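Local coordinates for protein monooxygenase (Agrobacterium tumefaciens, PDB 2I7G) that probably acts as a monooxygenase of the luciferase-like family, an oxidoreductase built on a TIM barrel, with its substrate not established, at residues Q115-D120 with P187-E192; G125-M130 with E192-W197; D108-F113 with L162-Q167; E50-I55 with A86-K91; S102-D107 with E156-L161. All coordinates share one frame; numbering follows the deposited sequence.

Interaction 1 of 5, residues Q115-D120 with P187-E192; sequences QFSTVD and PRPLQE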
# COMPACT_ATOMS: atom_id res chain seq x y z
N GLN B 115 -4.93 -4.76 1.76
CA GLN B 115 -4.21 -3.51 1.94
C GLN B 115 -4.67 -2.75 3.20
O GLN B 115 -3.84 -2.36 4.05
CB GLN B 115 -4.34 -2.64 0.68
CG GLN B 115 -3.57 -3.21 -0.56
CD GLN B 115 -4.20 -2.69 -1.86
OE1 GLN B 115 -4.98 -1.73 -1.85
NE2 GLN B 115 -3.90 -3.36 -2.98
N PHE B 116 -5.98 -2.61 3.37
CA PHE B 116 -6.48 -1.88 4.54
C PHE B 116 -6.33 -2.70 5.85
O PHE B 116 -6.16 -2.09 6.91
CB PHE B 116 -7.91 -1.41 4.34
CG PHE B 116 -8.00 -0.21 3.44
CD1 PHE B 116 -8.00 1.08 4.00
CD2 PHE B 116 -8.01 -0.35 2.05
CE1 PHE B 116 -8.05 2.23 3.12
CE2 PHE B 116 -8.09 0.77 1.18
CZ PHE B 116 -8.09 2.07 1.73
N SER B 117 -6.37 -4.04 5.77
CA SER B 117 -6.06 -4.89 6.93
C SER B 117 -4.59 -4.67 7.35
O SER B 117 -4.27 -4.62 8.53
CB SER B 117 -6.34 -6.38 6.63
OG SER B 117 -7.74 -6.61 6.58
N THR B 118 -3.71 -4.51 6.36
CA THR B 118 -2.30 -4.23 6.65
C THR B 118 -2.15 -2.85 7.33
O THR B 118 -1.45 -2.71 8.33
CB THR B 118 -1.47 -4.36 5.36
OG1 THR B 118 -1.57 -5.71 4.87
CG2 THR B 118 0.02 -4.10 5.68
N VAL B 119 -2.88 -1.86 6.84
CA VAL B 119 -2.86 -0.52 7.46
C VAL B 119 -3.41 -0.64 8.88
O VAL B 119 -2.89 0.00 9.82
CB VAL B 119 -3.72 0.47 6.66
CG1 VAL B 119 -3.75 1.81 7.39
CG2 VAL B 119 -3.10 0.71 5.26
N ASP B 120 -4.46 -1.44 9.03
CA ASP B 120 -5.04 -1.67 10.36
C ASP B 120 -3.99 -2.23 11.34
O ASP B 120 -3.91 -1.80 12.50
CB ASP B 120 -6.25 -2.62 10.34
CG ASP B 120 -7.14 -2.41 11.53
OD1 ASP B 120 -7.49 -1.21 11.80
OD2 ASP B 120 -7.46 -3.40 12.21
N PRO B 187 -3.41 -10.66 5.71
CA PRO B 187 -3.53 -10.92 7.14
C PRO B 187 -4.88 -10.44 7.68
O PRO B 187 -5.52 -9.55 7.08
CB PRO B 187 -2.41 -10.05 7.75
CG PRO B 187 -2.37 -8.84 6.87
CD PRO B 187 -2.66 -9.41 5.45
N ARG B 188 -5.29 -11.03 8.80
CA ARG B 188 -6.53 -10.58 9.45
C ARG B 188 -6.25 -9.23 10.14
O ARG B 188 -5.15 -9.01 10.65
CB ARG B 188 -7.02 -11.62 10.48
CG ARG B 188 -7.25 -13.02 9.89
CD ARG B 188 -8.06 -12.93 8.60
NE ARG B 188 -9.40 -12.37 8.82
CZ ARG B 188 -10.27 -12.11 7.85
NH1 ARG B 188 -9.94 -12.29 6.56
NH2 ARG B 188 -11.49 -11.66 8.19
N PRO B 189 -7.22 -8.30 10.10
CA PRO B 189 -6.98 -7.02 10.77
C PRO B 189 -7.02 -7.13 12.26
O PRO B 189 -7.34 -8.22 12.81
CB PRO B 189 -8.13 -6.14 10.27
CG PRO B 189 -9.22 -7.06 9.95
CD PRO B 189 -8.54 -8.35 9.45
N LEU B 190 -6.74 -6.02 12.93
CA LEU B 190 -6.89 -5.97 14.39
C LEU B 190 -8.33 -5.72 14.87
O LEU B 190 -8.81 -6.38 15.81
CB LEU B 190 -5.91 -4.93 14.95
CG LEU B 190 -5.49 -4.94 16.42
CD1 LEU B 190 -5.02 -6.29 16.97
CD2 LEU B 190 -4.35 -3.94 16.49
N GLN B 191 -9.02 -4.77 14.24
CA GLN B 191 -10.40 -4.46 14.60
C GLN B 191 -11.29 -5.69 14.34
O GLN B 191 -11.07 -6.43 13.37
CB GLN B 191 -10.93 -3.27 13.80
CG GLN B 191 -10.28 -1.94 14.18
CD GLN B 191 -10.79 -0.80 13.31
OE1 GLN B 191 -11.78 -0.15 13.64
NE2 GLN B 191 -10.14 -0.59 12.17
N GLU B 192 -12.28 -5.90 15.20
CA GLU B 192 -13.22 -7.03 15.01
C GLU B 192 -13.94 -6.96 13.65
O GLU B 192 -14.08 -7.97 12.94
CB GLU B 192 -14.23 -7.12 16.15
CG GLU B 192 -15.20 -8.28 15.95
CD GLU B 192 -15.68 -8.92 17.25
OE1 GLU B 192 -15.78 -8.21 18.27
OE2 GLU B 192 -15.97 -10.15 17.22

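Interaction 2 of 5, residues G125-M130 with E192-W197; sequences GRAEIM and ERLPVW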
# COMPACT_ATOMS: atom_id res chain seq x y z
N GLY B 125 -5.19 -0.70 14.81
CA GLY B 125 -6.66 -0.75 14.81
C GLY B 125 -7.36 0.54 14.39
O GLY B 125 -8.49 0.78 14.81
N ARG B 126 -6.70 1.34 13.54
CA ARG B 126 -7.22 2.68 13.19
C ARG B 126 -7.69 2.84 11.70
O ARG B 126 -8.08 3.98 11.28
CB ARG B 126 -6.19 3.74 13.52
CG ARG B 126 -6.06 4.02 15.00
CD ARG B 126 -5.01 5.02 15.33
NE ARG B 126 -3.64 4.62 14.97
CZ ARG B 126 -2.79 5.36 14.25
NH1 ARG B 126 -3.12 6.56 13.73
NH2 ARG B 126 -1.57 4.87 14.03
N ALA B 127 -7.69 1.74 10.93
CA ALA B 127 -8.05 1.82 9.49
C ALA B 127 -9.56 1.74 9.23
O ALA B 127 -10.31 1.07 9.98
CB ALA B 127 -7.29 0.73 8.64
N GLU B 128 -9.96 2.39 8.13
CA GLU B 128 -11.33 2.30 7.62
C GLU B 128 -11.30 2.42 6.10
O GLU B 128 -10.32 2.97 5.49
CB GLU B 128 -12.23 3.43 8.19
CG GLU B 128 -12.26 3.56 9.70
CD GLU B 128 -13.25 4.60 10.17
OE1 GLU B 128 -13.83 5.32 9.31
OE2 GLU B 128 -13.41 4.69 11.40
N ILE B 129 -12.36 1.91 5.49
CA ILE B 129 -12.55 2.02 4.04
C ILE B 129 -13.82 2.84 3.81
O ILE B 129 -14.86 2.55 4.43
CB ILE B 129 -12.75 0.62 3.38
CG1 ILE B 129 -11.49 -0.25 3.57
CG2 ILE B 129 -13.13 0.81 1.88
CD1 ILE B 129 -11.73 -1.79 3.27
N MSE B 130 -13.74 3.87 2.95
CA MSE B 130 -14.97 4.54 2.49
C MSE B 130 -15.09 4.28 1.00
O MSE B 130 -14.27 4.75 0.20
CB MSE B 130 -14.94 6.04 2.81
CG MSE B 130 -16.20 6.73 2.33
SE MSE B 130 -15.97 8.71 2.38
CE MSE B 130 -14.97 8.94 4.04
N GLU B 192 -12.28 -5.90 15.20
CA GLU B 192 -13.22 -7.03 15.01
C GLU B 192 -13.94 -6.96 13.65
O GLU B 192 -14.08 -7.97 12.94
CB GLU B 192 -14.23 -7.12 16.15
CG GLU B 192 -15.20 -8.28 15.95
CD GLU B 192 -15.68 -8.92 17.25
OE1 GLU B 192 -15.78 -8.21 18.27
OE2 GLU B 192 -15.97 -10.15 17.22
N ARG B 193 -14.34 -5.75 13.26
CA ARG B 193 -15.01 -5.51 12.00
C ARG B 193 -14.39 -4.26 11.39
O ARG B 193 -14.60 -3.15 11.89
CB ARG B 193 -16.51 -5.29 12.23
CG ARG B 193 -17.43 -5.91 11.18
CD ARG B 193 -17.50 -7.43 11.36
NE ARG B 193 -18.77 -8.04 10.94
CZ ARG B 193 -19.86 -8.15 11.70
NH1 ARG B 193 -19.87 -7.67 12.95
NH2 ARG B 193 -20.95 -8.73 11.22
N LEU B 194 -13.61 -4.43 10.33
CA LEU B 194 -13.00 -3.29 9.65
C LEU B 194 -14.14 -2.35 9.20
O LEU B 194 -14.99 -2.77 8.41
CB LEU B 194 -12.21 -3.78 8.43
CG LEU B 194 -11.21 -2.87 7.70
CD1 LEU B 194 -10.02 -2.48 8.57
CD2 LEU B 194 -10.71 -3.53 6.42
N PRO B 195 -14.19 -1.10 9.72
CA PRO B 195 -15.30 -0.24 9.27
C PRO B 195 -15.30 -0.00 7.75
O PRO B 195 -14.23 0.21 7.12
CB PRO B 195 -15.11 1.06 10.07
CG PRO B 195 -14.14 0.67 11.20
CD PRO B 195 -13.29 -0.40 10.65
N VAL B 196 -16.50 -0.14 7.18
CA VAL B 196 -16.72 0.17 5.78
C VAL B 196 -17.88 1.18 5.72
O VAL B 196 -18.98 0.90 6.21
CB VAL B 196 -17.06 -1.08 4.96
CG1 VAL B 196 -17.44 -0.68 3.52
CG2 VAL B 196 -15.84 -2.04 4.97
N TRP B 197 -17.56 2.36 5.21
CA TRP B 197 -18.55 3.43 4.99
C TRP B 197 -18.87 3.50 3.51
O TRP B 197 -18.02 3.21 2.67
CB TRP B 197 -17.95 4.81 5.37
CG TRP B 197 -17.83 5.02 6.85
CD1 TRP B 197 -16.99 4.36 7.72
CD2 TRP B 197 -18.55 5.98 7.62
NE1 TRP B 197 -17.17 4.85 9.00
CE2 TRP B 197 -18.11 5.85 8.96
CE3 TRP B 197 -19.55 6.92 7.33
CZ2 TRP B 197 -18.64 6.62 10.00
CZ3 TRP B 197 -20.07 7.70 8.37
CH2 TRP B 197 -19.60 7.54 9.69
O HOH W 1 -16.14 3.99 11.70

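Interaction 3 of 5, residues D108-F113 with L162-Q167; sequences DPVRVF and LALREQ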
# COMPACT_ATOMS: atom_id res chain seq x y z
N ASP B 108 -10.03 -4.76 -6.91
CA ASP B 108 -10.29 -6.12 -6.46
C ASP B 108 -10.53 -6.07 -4.95
O ASP B 108 -9.62 -5.68 -4.22
CB ASP B 108 -9.05 -6.99 -6.73
CG ASP B 108 -9.24 -8.46 -6.26
OD1 ASP B 108 -10.23 -8.81 -5.54
OD2 ASP B 108 -8.41 -9.29 -6.67
N PRO B 109 -11.75 -6.40 -4.47
CA PRO B 109 -12.04 -6.31 -3.03
C PRO B 109 -11.08 -7.15 -2.16
O PRO B 109 -10.84 -6.76 -1.02
CB PRO B 109 -13.48 -6.82 -2.89
CG PRO B 109 -14.05 -6.82 -4.27
CD PRO B 109 -12.94 -6.81 -5.27
N VAL B 110 -10.59 -8.28 -2.67
CA VAL B 110 -9.58 -9.04 -1.93
C VAL B 110 -8.33 -8.18 -1.67
O VAL B 110 -7.86 -8.09 -0.53
CB VAL B 110 -9.22 -10.39 -2.60
CG1 VAL B 110 -8.16 -11.08 -1.77
CG2 VAL B 110 -10.50 -11.28 -2.73
N ARG B 111 -7.80 -7.54 -2.71
CA ARG B 111 -6.64 -6.66 -2.53
C ARG B 111 -6.94 -5.48 -1.61
O ARG B 111 -6.12 -5.15 -0.76
CB ARG B 111 -6.11 -6.10 -3.87
CG ARG B 111 -5.74 -7.17 -4.87
CD ARG B 111 -4.47 -7.92 -4.41
NE ARG B 111 -4.00 -8.77 -5.53
CZ ARG B 111 -2.92 -9.53 -5.49
NH1 ARG B 111 -2.16 -9.56 -4.40
NH2 ARG B 111 -2.58 -10.27 -6.55
N VAL B 112 -8.11 -4.85 -1.80
CA VAL B 112 -8.49 -3.71 -0.97
C VAL B 112 -8.51 -4.18 0.49
O VAL B 112 -7.93 -3.53 1.36
CB VAL B 112 -9.84 -3.15 -1.44
CG1 VAL B 112 -10.37 -2.13 -0.38
CG2 VAL B 112 -9.63 -2.49 -2.86
N PHE B 113 -9.16 -5.30 0.75
CA PHE B 113 -9.23 -5.79 2.12
C PHE B 113 -7.84 -6.05 2.69
O PHE B 113 -7.56 -5.69 3.83
CB PHE B 113 -10.08 -7.05 2.22
CG PHE B 113 -10.26 -7.55 3.64
CD1 PHE B 113 -11.11 -6.89 4.54
CD2 PHE B 113 -9.54 -8.63 4.09
CE1 PHE B 113 -11.25 -7.34 5.88
CE2 PHE B 113 -9.71 -9.11 5.41
CZ PHE B 113 -10.55 -8.45 6.29
N LEU B 162 -17.64 -7.16 2.22
CA LEU B 162 -18.30 -7.42 3.51
C LEU B 162 -18.15 -8.90 3.94
O LEU B 162 -17.98 -9.18 5.13
CB LEU B 162 -19.78 -7.04 3.46
CG LEU B 162 -20.04 -5.54 3.25
CD1 LEU B 162 -21.52 -5.23 2.94
CD2 LEU B 162 -19.53 -4.68 4.42
N ALA B 163 -18.20 -9.81 2.98
CA ALA B 163 -17.97 -11.24 3.25
C ALA B 163 -16.56 -11.46 3.82
O ALA B 163 -16.39 -12.21 4.80
CB ALA B 163 -18.15 -12.04 1.98
N LEU B 164 -15.59 -10.77 3.22
CA LEU B 164 -14.18 -10.91 3.62
C LEU B 164 -13.98 -10.43 5.04
O LEU B 164 -13.25 -11.05 5.80
CB LEU B 164 -13.28 -10.09 2.68
CG LEU B 164 -13.18 -10.55 1.23
CD1 LEU B 164 -12.38 -9.52 0.45
CD2 LEU B 164 -12.56 -11.98 1.14
N ARG B 165 -14.62 -9.34 5.42
CA ARG B 165 -14.36 -8.81 6.74
C ARG B 165 -15.07 -9.64 7.83
O ARG B 165 -14.71 -9.54 9.00
CB ARG B 165 -14.72 -7.32 6.83
CG ARG B 165 -16.15 -7.10 7.04
CD ARG B 165 -16.40 -5.70 7.58
NE ARG B 165 -17.83 -5.47 7.67
CZ ARG B 165 -18.38 -4.31 8.01
NH1 ARG B 165 -17.62 -3.25 8.30
NH2 ARG B 165 -19.71 -4.22 8.04
N GLU B 166 -16.05 -10.45 7.44
CA GLU B 166 -16.88 -11.18 8.42
C GLU B 166 -16.26 -12.50 8.88
O GLU B 166 -16.63 -13.04 9.93
CB GLU B 166 -18.29 -11.41 7.86
CG GLU B 166 -19.35 -11.78 8.89
CD GLU B 166 -19.72 -10.66 9.84
OE1 GLU B 166 -19.63 -9.46 9.46
OE2 GLU B 166 -20.13 -10.98 10.98
N GLN B 167 -15.33 -13.05 8.10
CA GLN B 167 -14.63 -14.26 8.56
C GLN B 167 -13.41 -14.54 7.74
O GLN B 167 -13.29 -14.04 6.64
CB GLN B 167 -15.53 -15.46 8.47
CG GLN B 167 -16.01 -15.77 7.09
CD GLN B 167 -17.03 -16.90 7.10
OE1 GLN B 167 -16.82 -17.95 7.72
NE2 GLN B 167 -18.15 -16.68 6.42

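Interaction 4 of 5, residues E50-I55 with A86-K91; sequences ELLEEI and AAAAVK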
# COMPACT_ATOMS: atom_id res chain seq x y z
N GLU B 50 4.59 16.77 2.11
CA GLU B 50 3.66 17.75 2.67
C GLU B 50 2.38 17.08 3.24
O GLU B 50 1.92 17.43 4.35
CB GLU B 50 3.31 18.79 1.61
CG GLU B 50 4.38 19.82 1.43
CD GLU B 50 4.18 20.67 0.16
OE1 GLU B 50 3.24 20.40 -0.65
OE2 GLU B 50 5.02 21.57 -0.03
N LEU B 51 1.86 16.09 2.51
CA LEU B 51 0.66 15.39 2.97
C LEU B 51 0.91 14.70 4.32
O LEU B 51 0.05 14.77 5.22
CB LEU B 51 0.24 14.36 1.92
CG LEU B 51 -1.01 13.51 2.24
CD1 LEU B 51 -2.25 14.43 2.41
CD2 LEU B 51 -1.18 12.53 1.08
N LEU B 52 2.04 14.00 4.43
CA LEU B 52 2.40 13.34 5.67
C LEU B 52 2.45 14.37 6.79
O LEU B 52 1.92 14.11 7.86
CB LEU B 52 3.70 12.53 5.56
CG LEU B 52 3.53 11.03 5.21
CD1 LEU B 52 2.89 10.24 6.35
CD2 LEU B 52 2.76 10.80 3.89
N GLU B 53 3.06 15.53 6.54
CA GLU B 53 3.09 16.60 7.54
C GLU B 53 1.67 17.03 7.96
O GLU B 53 1.44 17.27 9.15
CB GLU B 53 3.88 17.79 7.04
CG GLU B 53 5.40 17.51 6.95
CD GLU B 53 6.17 18.73 6.41
OE1 GLU B 53 5.51 19.78 6.14
OE2 GLU B 53 7.42 18.66 6.30
N GLU B 54 0.76 17.13 7.00
CA GLU B 54 -0.66 17.44 7.28
C GLU B 54 -1.23 16.41 8.24
O GLU B 54 -1.90 16.77 9.20
CB GLU B 54 -1.57 17.43 6.03
CG GLU B 54 -1.23 18.47 4.97
CD GLU B 54 -2.08 18.28 3.67
OE1 GLU B 54 -1.50 18.42 2.57
OE2 GLU B 54 -3.31 17.98 3.79
N ILE B 55 -1.05 15.13 7.91
CA ILE B 55 -1.66 14.02 8.70
C ILE B 55 -1.06 13.98 10.10
O ILE B 55 -1.78 13.85 11.10
CB ILE B 55 -1.50 12.66 7.97
CG1 ILE B 55 -2.22 12.71 6.63
CG2 ILE B 55 -2.13 11.54 8.81
CD1 ILE B 55 -1.85 11.56 5.64
N ALA B 86 -0.63 3.64 4.91
CA ALA B 86 0.41 2.82 5.60
C ALA B 86 1.52 3.68 6.18
O ALA B 86 1.98 3.46 7.31
CB ALA B 86 0.99 1.76 4.66
N ALA B 87 1.99 4.63 5.36
CA ALA B 87 3.02 5.55 5.85
C ALA B 87 2.47 6.43 7.00
O ALA B 87 3.15 6.68 8.00
CB ALA B 87 3.53 6.39 4.70
N ALA B 88 1.26 6.93 6.83
CA ALA B 88 0.61 7.75 7.87
C ALA B 88 0.50 6.93 9.16
O ALA B 88 0.72 7.47 10.24
CB ALA B 88 -0.80 8.17 7.42
N ALA B 89 0.21 5.62 9.03
CA ALA B 89 -0.04 4.77 10.20
C ALA B 89 1.17 4.80 11.15
O ALA B 89 1.01 4.85 12.37
CB ALA B 89 -0.30 3.31 9.75
N VAL B 90 2.38 4.75 10.58
CA VAL B 90 3.59 4.64 11.44
C VAL B 90 4.14 6.01 11.89
O VAL B 90 5.15 6.09 12.61
CB VAL B 90 4.70 3.80 10.78
CG1 VAL B 90 4.23 2.36 10.59
CG2 VAL B 90 5.19 4.40 9.43
N LYS B 91 3.46 7.07 11.47
CA LYS B 91 3.82 8.42 11.87
C LYS B 91 2.75 9.09 12.73
O LYS B 91 2.81 10.30 13.00
CB LYS B 91 4.14 9.26 10.63
CG LYS B 91 5.33 8.71 9.81
CD LYS B 91 6.67 8.76 10.53
CE LYS B 91 7.15 10.19 10.79
NZ LYS B 91 8.52 10.11 11.40

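Interaction 5 of 5, residues S102-D107 with E156-L161; sequences SVLSSD and EKLDLL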
# COMPACT_ATOMS: atom_id res chain seq x y z
N SER B 102 -12.32 5.01 -1.76
CA SER B 102 -11.83 3.87 -2.52
C SER B 102 -12.86 3.68 -3.65
O SER B 102 -14.05 3.51 -3.37
CB SER B 102 -11.82 2.63 -1.64
OG SER B 102 -10.73 2.65 -0.72
N VAL B 103 -12.44 3.74 -4.92
CA VAL B 103 -13.38 3.49 -6.03
C VAL B 103 -13.46 1.96 -6.18
O VAL B 103 -12.82 1.31 -7.03
CB VAL B 103 -12.96 4.20 -7.34
CG1 VAL B 103 -14.02 3.97 -8.44
CG2 VAL B 103 -12.77 5.73 -7.07
N LEU B 104 -14.26 1.38 -5.29
CA LEU B 104 -14.27 -0.06 -5.12
C LEU B 104 -14.67 -0.82 -6.42
O LEU B 104 -14.12 -1.90 -6.70
CB LEU B 104 -15.20 -0.42 -3.96
CG LEU B 104 -15.27 -1.91 -3.65
CD1 LEU B 104 -13.86 -2.45 -3.24
CD2 LEU B 104 -16.32 -2.13 -2.51
N SER B 105 -15.61 -0.25 -7.17
CA SER B 105 -16.12 -0.92 -8.39
C SER B 105 -15.02 -1.34 -9.36
O SER B 105 -15.16 -2.36 -10.02
CB SER B 105 -17.12 -0.04 -9.14
OG SER B 105 -18.29 0.13 -8.38
N SER B 106 -13.94 -0.55 -9.41
CA SER B 106 -12.86 -0.80 -10.36
C SER B 106 -11.65 -1.49 -9.74
O SER B 106 -10.63 -1.64 -10.40
CB SER B 106 -12.46 0.47 -11.15
OG SER B 106 -12.45 1.58 -10.29
N ASP B 107 -11.80 -1.98 -8.51
CA ASP B 107 -10.66 -2.59 -7.80
C ASP B 107 -11.00 -4.04 -7.45
O ASP B 107 -12.13 -4.52 -7.69
CB ASP B 107 -10.26 -1.75 -6.57
CG ASP B 107 -8.71 -1.85 -6.21
OD1 ASP B 107 -8.00 -2.85 -6.58
OD2 ASP B 107 -8.23 -0.91 -5.52
N GLU B 156 -21.68 -6.18 -6.25
CA GLU B 156 -21.02 -7.48 -6.05
C GLU B 156 -19.74 -7.28 -5.24
O GLU B 156 -19.43 -8.03 -4.33
CB GLU B 156 -20.68 -8.15 -7.38
CG GLU B 156 -21.91 -8.70 -8.08
CD GLU B 156 -21.58 -9.66 -9.21
OE1 GLU B 156 -20.38 -9.97 -9.39
OE2 GLU B 156 -22.52 -10.09 -9.93
N LYS B 157 -18.99 -6.23 -5.57
CA LYS B 157 -17.68 -6.05 -4.90
C LYS B 157 -17.83 -5.61 -3.45
O LYS B 157 -17.06 -6.00 -2.58
CB LYS B 157 -16.78 -5.12 -5.71
CG LYS B 157 -16.28 -5.82 -6.97
CD LYS B 157 -15.50 -4.84 -7.90
CE LYS B 157 -14.82 -5.61 -9.01
NZ LYS B 157 -13.91 -4.75 -9.82
N LEU B 158 -18.87 -4.82 -3.20
CA LEU B 158 -19.21 -4.45 -1.84
C LEU B 158 -19.62 -5.72 -1.13
O LEU B 158 -19.18 -5.93 0.03
CB LEU B 158 -20.31 -3.38 -1.80
CG LEU B 158 -20.79 -2.97 -0.40
CD1 LEU B 158 -19.62 -2.48 0.47
CD2 LEU B 158 -21.83 -1.87 -0.49
N ASP B 159 -20.50 -6.57 -1.76
CA ASP B 159 -20.92 -7.83 -1.14
C ASP B 159 -19.68 -8.69 -0.81
O ASP B 159 -19.53 -9.19 0.32
CB ASP B 159 -21.85 -8.61 -2.07
CG ASP B 159 -22.42 -9.84 -1.42
OD1 ASP B 159 -23.22 -9.69 -0.47
OD2 ASP B 159 -22.11 -10.96 -1.90
N LEU B 160 -18.76 -8.83 -1.77
CA LEU B 160 -17.48 -9.54 -1.44
C LEU B 160 -16.67 -8.91 -0.27
O LEU B 160 -16.27 -9.59 0.69
CB LEU B 160 -16.64 -9.75 -2.67
CG LEU B 160 -15.28 -10.40 -2.46
CD1 LEU B 160 -15.42 -11.75 -1.73
CD2 LEU B 160 -14.69 -10.54 -3.87
N LEU B 161 -16.44 -7.60 -0.33
CA LEU B 161 -15.71 -6.92 0.75
C LEU B 161 -16.32 -7.21 2.12
O LEU B 161 -15.60 -7.47 3.09
CB LEU B 161 -15.68 -5.41 0.51
CG LEU B 161 -14.87 -4.56 1.48
CD1 LEU B 161 -13.42 -5.01 1.60
CD2 LEU B 161 -14.96 -3.09 1.06

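Interaction 1 of 5, residues Q115-D120 with P187-E192
Asp120 carries the polar side of this contact, reaching from helix 109-122 to the loop 187-192. Its CG lies anti to the backbone N (chi1 -156°), which brings the carboxylate to the loop. Gln191 N lies 2.9 Å from Asp120 OD2 on a nearly straight bond of 170°, and Leu190 N adds a weak, bent one to the same oxygen. Asp120 OD1 accepts from Gln191 NE2 at 2.7 Å. That amide nitrogen sits above the carboxylate plane, 44° out of it. Asp120 OD1 also accepts from Ala127 N, so the carboxylate ties the loop to the start of strand 127-131. In the TIM barrel, helix 109-122 belongs to the outer layer, and the loop crosses its surface before entering strand 196-200. Most of the remaining contact is with prolines. Pro187, which follows a cis peptide bond, sets its CG 3.8 Å from Thr118 OG1. Pro187 O lies 3.3 Å from Ser117 CB. Thr118 OG1 bonds to Gln114 O. In the conformer described, Ser117 OG bonds to Phe113 O and faces the Pro189 ring.

Interaction 2 of 5, residues G125-M130 with E192-W197
Ile129 and Trp197 join the two strands through the backbone, the tight part of the contact. Ile129 N donates to Pro195 O at 3.0 Å, and Trp197 N donates to Ile129 O at 2.8 Å; both bonds are nearly straight. Val196 CA adds a CA-H...O contact to Ile129 O at 3.3 Å, and Met130 CA makes one to Trp197 O. This is the parallel pairing of two neighbouring strands, 127-131 and 196-200, in the TIM barrel wall. The face of Ile129 and Val196 turns to helices 109-122 and 150-166. There Ile129 CG1, anti to the carbonyl carbon (chi1 -63°), carries CD1 toward Leu194, 3.7 Å from Leu194 CD2 in one of two conformers. On the other face Met130 CG, of a selenomethionine, lies 4.0 Å from Trp197 CB. The hydrated, polar side is round Glu128. Glu128 CG packs on Pro195 CG at 3.8 Å. The side chains of Glu128 and Trp197 run side by side, pointing the same way, with their planes 13° apart. A water sits between them: it accepts from Trp197 NE1 in the ring plane and donates weakly to Glu128 OE2. Salt bridges to Arg96 and Arg329 hold the carboxylate.

Interaction 3 of 5, residues D108-F113 with L162-Q167
Leu164 packs over one face of the Phe113 ring in a CH-pi contact. Leu164 CB lies 4.2 Å from the Phe113 ring centroid and 16° off the ring normal. The two side chains run alongside one another in opposite senses, so Leu164 CD1 reaches back to Phe113 CB at 3.8 Å. Phe113 has CG anti to the backbone N (chi1 -176°), which carries the ring to helix 150-166. There Phe113 CE1 also meets Arg165 CA at 3.5 Å. The guanidinium of Arg165 leads away and bonds to Leu194 O.

Leu164 CD1 also lies 3.5 Å from the carbonyl Pro109 O. Its further apolar neighbours are Val110 CG2, 4.1 Å from Leu164 CD1, and Pro109 CB.

The polar interaction here is local. Asp108 is the N-cap of helix 109-122, and Asp108 OD1 accepts from Val110 N at 2.9 Å. His177 NE2 bonds to the same oxygen. The axes of the short segments 109-113 and 162-166 approach to 10.0 Å and cross at -45°. This is lateral packing of two helices on the outside of a TIM barrel.

Interaction 4 of 5, residues E50-I55 with A86-K91
Leu52 and Ala88 mark where the segments come nearest, with CA atoms 6.3 Å apart. Residues 50-55 are an inner piece of helix 40-60. Residues 86-91 include the last part of helix 81-89. Ile55 points at the other segment. Its CG2 lies anti to the backbone N and its CG1 beside it (chi1 -62°), so both branches face the methyl of Ala88. Ile55 CG2 is 3.9 Å from Ala88 CB, and Ile55 CD1 is 4.0 Å from the same atom. Leu52 lies one helical turn earlier. Ala87 and Ala88 present only methyls here, so Leu52 can approach the main chain. In the conformer described, one of two, Leu52 CD1 lies 3.7 Å from Ala88 CA. The same Leu52 methyl meets Ala87 CB at 4.2 Å. Both helices belong to the outer layer of the TIM barrel. On the strand side, Ile55 and Ala88 both touch Leu97 of strand 96-99, while Ala87 packs on Ala86 of the second subunit. The side chains that meet are aliphatic, and one methyl rests on the main chain. The chemistry is that of a modest apolar contact, without directional bonds between the segments.

Interaction 5 of 5, residues S102-D107 with E156-L161
Lys157 NZ is gripped by two backbone carbonyls of the loop 102-107. Lys157 NZ donates to Ser105 O at 2.7 Å and to Asp107 O at 2.8 Å. The nitrogen lies 46° out of the Ser105 carbonyl plane and is tilted 31° from that of Asp107. Tyr145 OH is a further hydrogen-bond partner of NZ. The lysine chain is extended beyond CG, and this stretches the ammonium group from helix 150-166 to the loop. Its methylenes travel with it: Lys157 CE is 3.2 Å from Asp107 O. The buried positive charge is thus met by carbonyl oxygens, which would probably stabilise it through their dipoles.

The loop follows strand 96-99 and leads into helix 109-122, as a beta-alpha connection of the TIM barrel. Val103 forms an inverse gamma turn in it, and residues 104-105 form a short 3-10 segment.

Leu104 makes the apolar half of the contact. It points to the helix, and CG anti to the backbone N (chi1 -178°) carries CD2 to Leu158 and Leu161. Leu104 CD2 comes 3.8 Å from Leu158 CA. The same Leu104 methyl meets Leu161 CD2 at 3.9 Å. Leu104 CG also lies 4.1 Å from Lys157 CB, where the two side chains cross obliquely. Beside the grip on Lys157, Ser106 O accepts from Arg111 NH2 of the second subunit.

In the fold
Interaction 2 lies deepest of the five, pairing two strands of the barrel wall through backbone bonds. The others belong to the layer around it. Interactions 1 and 3 share helix 109-122, and interactions 3 and 5 share helix 150-166, so these three form a connected group on neighbouring elements. Their chemistry differs. Interaction 3 is apolar, interaction 5 adds a buried lysine held by carbonyls, and interaction 1, only partly buried, relies on a carboxylate holding a loop. Gln191 NE2 also bonds to Ala127 O and joins interactions 1 and 2. Interaction 4 lies about 25 Å, centre to centre, from interactions 3 and 5 but still touches 1 and 2; its side-chain contacts are aliphatic. All but interaction 2 touch the second subunit.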